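ABC transporter, substrate binding protein (Mannopine) (Agrobacterium fabrum, PDB 5L9S) serves as the periplasmic substrate-binding component of an ABC transporter, probably for the opine mannopine. Local coordinates at residues F175-L178 with D179-R182; S195-A198 with F199-D202. One frame throughout, in Å; residues are numbered along the deposited sequence.

Contact 1: F175-L178 with D179-R182; sequences FRKL and DELR
The carboxylate of Asp-179 lies beside the backbone carbonyl of Phe-175, with OD2 of Asp-179 3.1 Å from O of Phe-175. This is the C-terminal end of helix 171-181, packed against helices 149-158 and 307-325. The two oxygens are both acceptors, so no bond forms between them. OD1 of Asp-179 instead accepts the indole N-H of Trp-324. The carboxylate of Glu-180 meets the end of the Lys-177 side chain. OE2 of Glu-180 and NZ of Lys-177 are 3.5 Å apart, a weakly bonded i to i+3 salt bridge. Lys-177 bends at chi2 (73°), which carries its amine back to Glu-180. Leu-178 and Leu-181 turn to the interior, where both touch Trp-131, while Phe-175 meets the ring of Trp-324. Arg-182 also lies on Trp-324, in a cation-pi contact. The backbone bonds become mixed toward the end: weak i to i+3 bonds appear beside the i to i+4 ones. N of Asp-179 binds O of Phe-175 in helical fashion at 3.1 Å. O of Leu-178 then accepts twice: weakly from N of Leu-181 at 3.2 Å, and from N of Arg-182 at 2.9 Å, with a C=O...N angle of 162°.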
loop_
_atom_site.group_PDB
_atom_site.type_symbol
_atom_site.label_atom_id
_atom_site.label_comp_id
_atom_site.label_asym_id
_atom_site.label_seq_id
_atom_site.Cartn_x
_atom_site.Cartn_y
_atom_site.Cartn_z
ATOM N N PHE A 175 -7.405 -4.367 21.362
ATOM C CA PHE A 175 -7.729 -5.771 21.643
ATOM C C PHE A 175 -9.027 -5.926 22.408
ATOM O O PHE A 175 -9.747 -6.899 22.169
ATOM C CB PHE A 175 -6.587 -6.484 22.359
ATOM C CG PHE A 175 -5.534 -7.029 21.424
ATOM C CD1 PHE A 175 -5.813 -8.098 20.582
ATOM C CD2 PHE A 175 -4.256 -6.488 21.402
ATOM C CE1 PHE A 175 -4.836 -8.615 19.737
ATOM C CE2 PHE A 175 -3.273 -7.014 20.562
ATOM C CZ PHE A 175 -3.566 -8.083 19.747
ATOM N N ARG A 176 -9.331 -4.960 23.313
ATOM C CA ARG A 176 -10.562 -4.891 24.114
ATOM C C ARG A 176 -11.753 -4.749 23.139
ATOM O O ARG A 176 -12.738 -5.481 23.264
ATOM C CB ARG A 176 -10.501 -3.669 25.050
ATOM C CG ARG A 176 -10.732 -3.915 26.529
ATOM C CD ARG A 176 -10.600 -2.581 27.277
ATOM N NE ARG A 176 -9.198 -2.297 27.524
ATOM C CZ ARG A 176 -8.596 -1.108 27.505
ATOM N NH1 ARG A 176 -9.283 -0.002 27.221
ATOM N NH2 ARG A 176 -7.300 -1.016 27.761
ATOM N N LYS A 177 -11.621 -3.846 22.137
ATOM C CA LYS A 177 -12.636 -3.612 21.113
ATOM C C LYS A 177 -12.826 -4.847 20.221
ATOM O O LYS A 177 -13.979 -5.224 19.960
ATOM C CB LYS A 177 -12.335 -2.340 20.288
ATOM C CG LYS A 177 -13.487 -1.846 19.376
ATOM C CD LYS A 177 -14.645 -1.195 20.147
ATOM C CE LYS A 177 -15.741 -0.677 19.257
ATOM N NZ LYS A 177 -16.969 -0.354 20.032
ATOM N N LEU A 178 -11.700 -5.494 19.787
ATOM C CA LEU A 178 -11.729 -6.702 18.956
ATOM C C LEU A 178 -12.471 -7.847 19.582
ATOM O O LEU A 178 -13.130 -8.577 18.851
ATOM C CB LEU A 178 -10.344 -7.161 18.534
ATOM C CG LEU A 178 -9.892 -6.595 17.219
ATOM C CD1 LEU A 178 -8.404 -6.713 17.062
ATOM C CD2 LEU A 178 -10.636 -7.242 16.049
ATOM N N ASP A 179 -12.379 -8.005 20.931
ATOM C CA ASP A 179 -13.056 -9.057 21.706
ATOM C C ASP A 179 -14.584 -8.964 21.583
ATOM O O ASP A 179 -15.245 -10.001 21.509
ATOM C CB ASP A 179 -12.595 -9.061 23.189
ATOM C CG ASP A 179 -11.201 -9.634 23.480
ATOM O OD1 ASP A 179 -10.880 -10.735 22.956
ATOM O OD2 ASP A 179 -10.470 -9.030 24.310
ATOM N N GLU A 180 -15.135 -7.727 21.505
ATOM C CA GLU A 180 -16.571 -7.464 21.343
ATOM C C GLU A 180 -17.092 -8.024 20.019
ATOM O O GLU A 180 -18.246 -8.461 19.951
ATOM C CB GLU A 180 -16.865 -5.958 21.347
ATOM C CG GLU A 180 -16.535 -5.224 22.629
ATOM C CD GLU A 180 -16.895 -3.748 22.610
ATOM O OE1 GLU A 180 -16.388 -3.015 23.490
ATOM O OE2 GLU A 180 -17.670 -3.321 21.719
ATOM N N LEU A 181 -16.247 -7.997 18.975
ATOM C CA LEU A 181 -16.603 -8.431 17.630
ATOM C C LEU A 181 -16.219 -9.869 17.271
ATOM O O LEU A 181 -16.894 -10.468 16.431
ATOM C CB LEU A 181 -15.992 -7.449 16.605
ATOM C CG LEU A 181 -16.574 -7.450 15.189
ATOM C CD1 LEU A 181 -18.062 -7.053 15.185
ATOM C CD2 LEU A 181 -15.771 -6.535 14.286
ATOM N N ARG A 182 -15.143 -10.401 17.891
ATOM C CA ARG A 182 -14.463 -11.681 17.624
ATOM C C ARG A 182 -15.415 -12.900 17.347
ATOM O O ARG A 182 -15.060 -13.715 16.484
ATOM C CB ARG A 182 -13.406 -11.977 18.726
ATOM C CG ARG A 182 -13.601 -13.203 19.629
ATOM C CD ARG A 182 -12.266 -13.756 20.114
ATOM N NE ARG A 182 -11.537 -14.444 19.041
ATOM C CZ ARG A 182 -10.270 -14.840 19.115
ATOM N NH1 ARG A 182 -9.559 -14.621 20.217
ATOM N NH2 ARG A 182 -9.698 -15.450 18.083
#

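Contact 2: S195-A198 with F199-D202; sequences SVQA and FRND
Arg-200 N donates to Val-196 O at 3.1 Å, and Asn-201 N donates to Gln-197 O at 2.9 Å. Both are i to i+4 bonds of helix 192-200, with N-H...O angles of 164° and 154°. The preceding bond, Phe-199 N to Ser-195 O, is longer and weak; that carbonyl also takes the hydroxyl of Tyr-204. The guanidinium of Arg-200 has its strongest partner outside this turn, since NH1 forms a salt bridge with Glu-220. Back along the helix, Val-196 covers one of its faces. CG1 of Val-196 sits over the centre of the group, 3.4 Å from CZ of Arg-200. The two side chains run side by side, and the extended Arg-200 chain brings its head level with the valine one turn earlier. Gln-197 comes in at the guanidinium edge, its OE1 3.4 Å from NH2 of Arg-200, with the amide plane steeply turned to the guanidinium plane. Toward the protein interior, the ring of Phe-199 packs on Leu-217 and Tyr-222, and Ala-198 on Val-187. Positive phi at Asp-202 (63°) and two bonds back into the last turn, one of them Asp-202 N to Phe-199 O at 3.0 Å, close the helix with a Schellman motif.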
loop_
_atom_site.group_PDB
_atom_site.type_symbol
_atom_site.label_atom_id
_atom_site.label_comp_id
_atom_site.label_asym_id
_atom_site.label_seq_id
_atom_site.Cartn_x
_atom_site.Cartn_y
_atom_site.Cartn_z
ATOM N N SER A 195 -10.470 -14.265 0.753
ATOM C CA SER A 195 -11.436 -13.183 0.990
ATOM C C SER A 195 -12.393 -13.015 -0.201
ATOM O O SER A 195 -13.530 -12.587 -0.034
ATOM C CB SER A 195 -10.709 -11.883 1.287
ATOM O OG SER A 195 -9.856 -11.511 0.220
ATOM N N VAL A 196 -11.930 -13.390 -1.396
ATOM C CA VAL A 196 -12.678 -13.361 -2.651
ATOM C C VAL A 196 -13.590 -14.603 -2.703
ATOM O O VAL A 196 -14.778 -14.460 -3.011
ATOM C CB VAL A 196 -11.679 -13.224 -3.838
ATOM C CG1 VAL A 196 -12.199 -13.824 -5.119
ATOM C CG2 VAL A 196 -11.301 -11.780 -4.061
ATOM N N GLN A 197 -13.056 -15.806 -2.355
ATOM C CA GLN A 197 -13.826 -17.060 -2.323
ATOM C C GLN A 197 -14.947 -16.934 -1.272
ATOM O O GLN A 197 -16.101 -17.251 -1.552
ATOM C CB GLN A 197 -12.949 -18.278 -1.967
ATOM C CG GLN A 197 -11.717 -18.585 -2.849
ATOM C CD GLN A 197 -11.941 -19.036 -4.283
ATOM O OE1 GLN A 197 -11.060 -18.860 -5.143
ATOM N NE2 GLN A 197 -13.077 -19.678 -4.574
ATOM N N ALA A 198 -14.588 -16.467 -0.063
ATOM C CA ALA A 198 -15.492 -16.302 1.070
ATOM C C ALA A 198 -16.656 -15.374 0.727
ATOM O O ALA A 198 -17.780 -15.637 1.147
ATOM C CB ALA A 198 -14.727 -15.779 2.278
ATOM N N PHE A 199 -16.396 -14.310 -0.055
ATOM C CA PHE A 199 -17.447 -13.412 -0.477
ATOM C C PHE A 199 -18.359 -14.090 -1.518
ATOM O O PHE A 199 -19.584 -13.970 -1.395
ATOM C CB PHE A 199 -16.878 -12.079 -0.997
ATOM C CG PHE A 199 -17.949 -11.019 -1.141
ATOM C CD1 PHE A 199 -18.708 -10.915 -2.321
ATOM C CD2 PHE A 199 -18.221 -10.137 -0.098
ATOM C CE1 PHE A 199 -19.713 -9.953 -2.443
ATOM C CE2 PHE A 199 -19.223 -9.166 -0.227
ATOM C CZ PHE A 199 -19.962 -9.086 -1.395
ATOM N N ARG A 200 -17.773 -14.803 -2.520
ATOM C CA ARG A 200 -18.497 -15.543 -3.561
ATOM C C ARG A 200 -19.444 -16.557 -2.942
ATOM O O ARG A 200 -20.557 -16.717 -3.430
ATOM C CB ARG A 200 -17.523 -16.297 -4.483
ATOM C CG ARG A 200 -16.700 -15.437 -5.391
ATOM C CD ARG A 200 -15.884 -16.320 -6.276
ATOM N NE ARG A 200 -15.052 -15.515 -7.134
ATOM C CZ ARG A 200 -13.778 -15.773 -7.387
ATOM N NH1 ARG A 200 -13.097 -14.997 -8.217
ATOM N NH2 ARG A 200 -13.159 -16.778 -6.773
ATOM N N ASN A 201 -18.993 -17.252 -1.884
ATOM C CA ASN A 201 -19.748 -18.281 -1.166
ATOM C C ASN A 201 -20.686 -17.696 -0.110
ATOM O O ASN A 201 -21.465 -18.430 0.490
ATOM C CB ASN A 201 -18.784 -19.300 -0.548
ATOM C CG ASN A 201 -18.025 -20.091 -1.584
ATOM O OD1 ASN A 201 -18.596 -20.621 -2.541
ATOM N ND2 ASN A 201 -16.717 -20.172 -1.430
ATOM N N ASP A 202 -20.628 -16.369 0.089
ATOM C CA ASP A 202 -21.418 -15.599 1.051
ATOM C C ASP A 202 -21.105 -16.014 2.496
ATOM O O ASP A 202 -22.014 -16.188 3.312
ATOM C CB ASP A 202 -22.930 -15.644 0.720
ATOM C CG ASP A 202 -23.726 -14.475 1.287
ATOM O OD1 ASP A 202 -23.192 -13.331 1.293
ATOM O OD2 ASP A 202 -24.889 -14.699 1.712
#

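Both contacts are C-terminal helix ends, in helices 171-181 and 192-200, which come on either side of strand 185-189 in the sequence. Their centres lie about 23 Å apart and their nearest atoms about 14 Å, so they do not touch. Each is partly buried, with the hydrophobic side chains buried and most of the polar ones at least partly exposed. Contact 1 leans on helix 307-325, near the C-terminus, and on helix 149-158; Trp-131, Trp-321 and Trp-324 touch its side chains. Contact 2 packs against helix 211-219 and strand 185-189. Their charges differ: contact 1 holds a weak lysine-glutamate salt bridge within its turn, whereas the arginine of contact 2 pairs with Glu-220, just after helix 211-219.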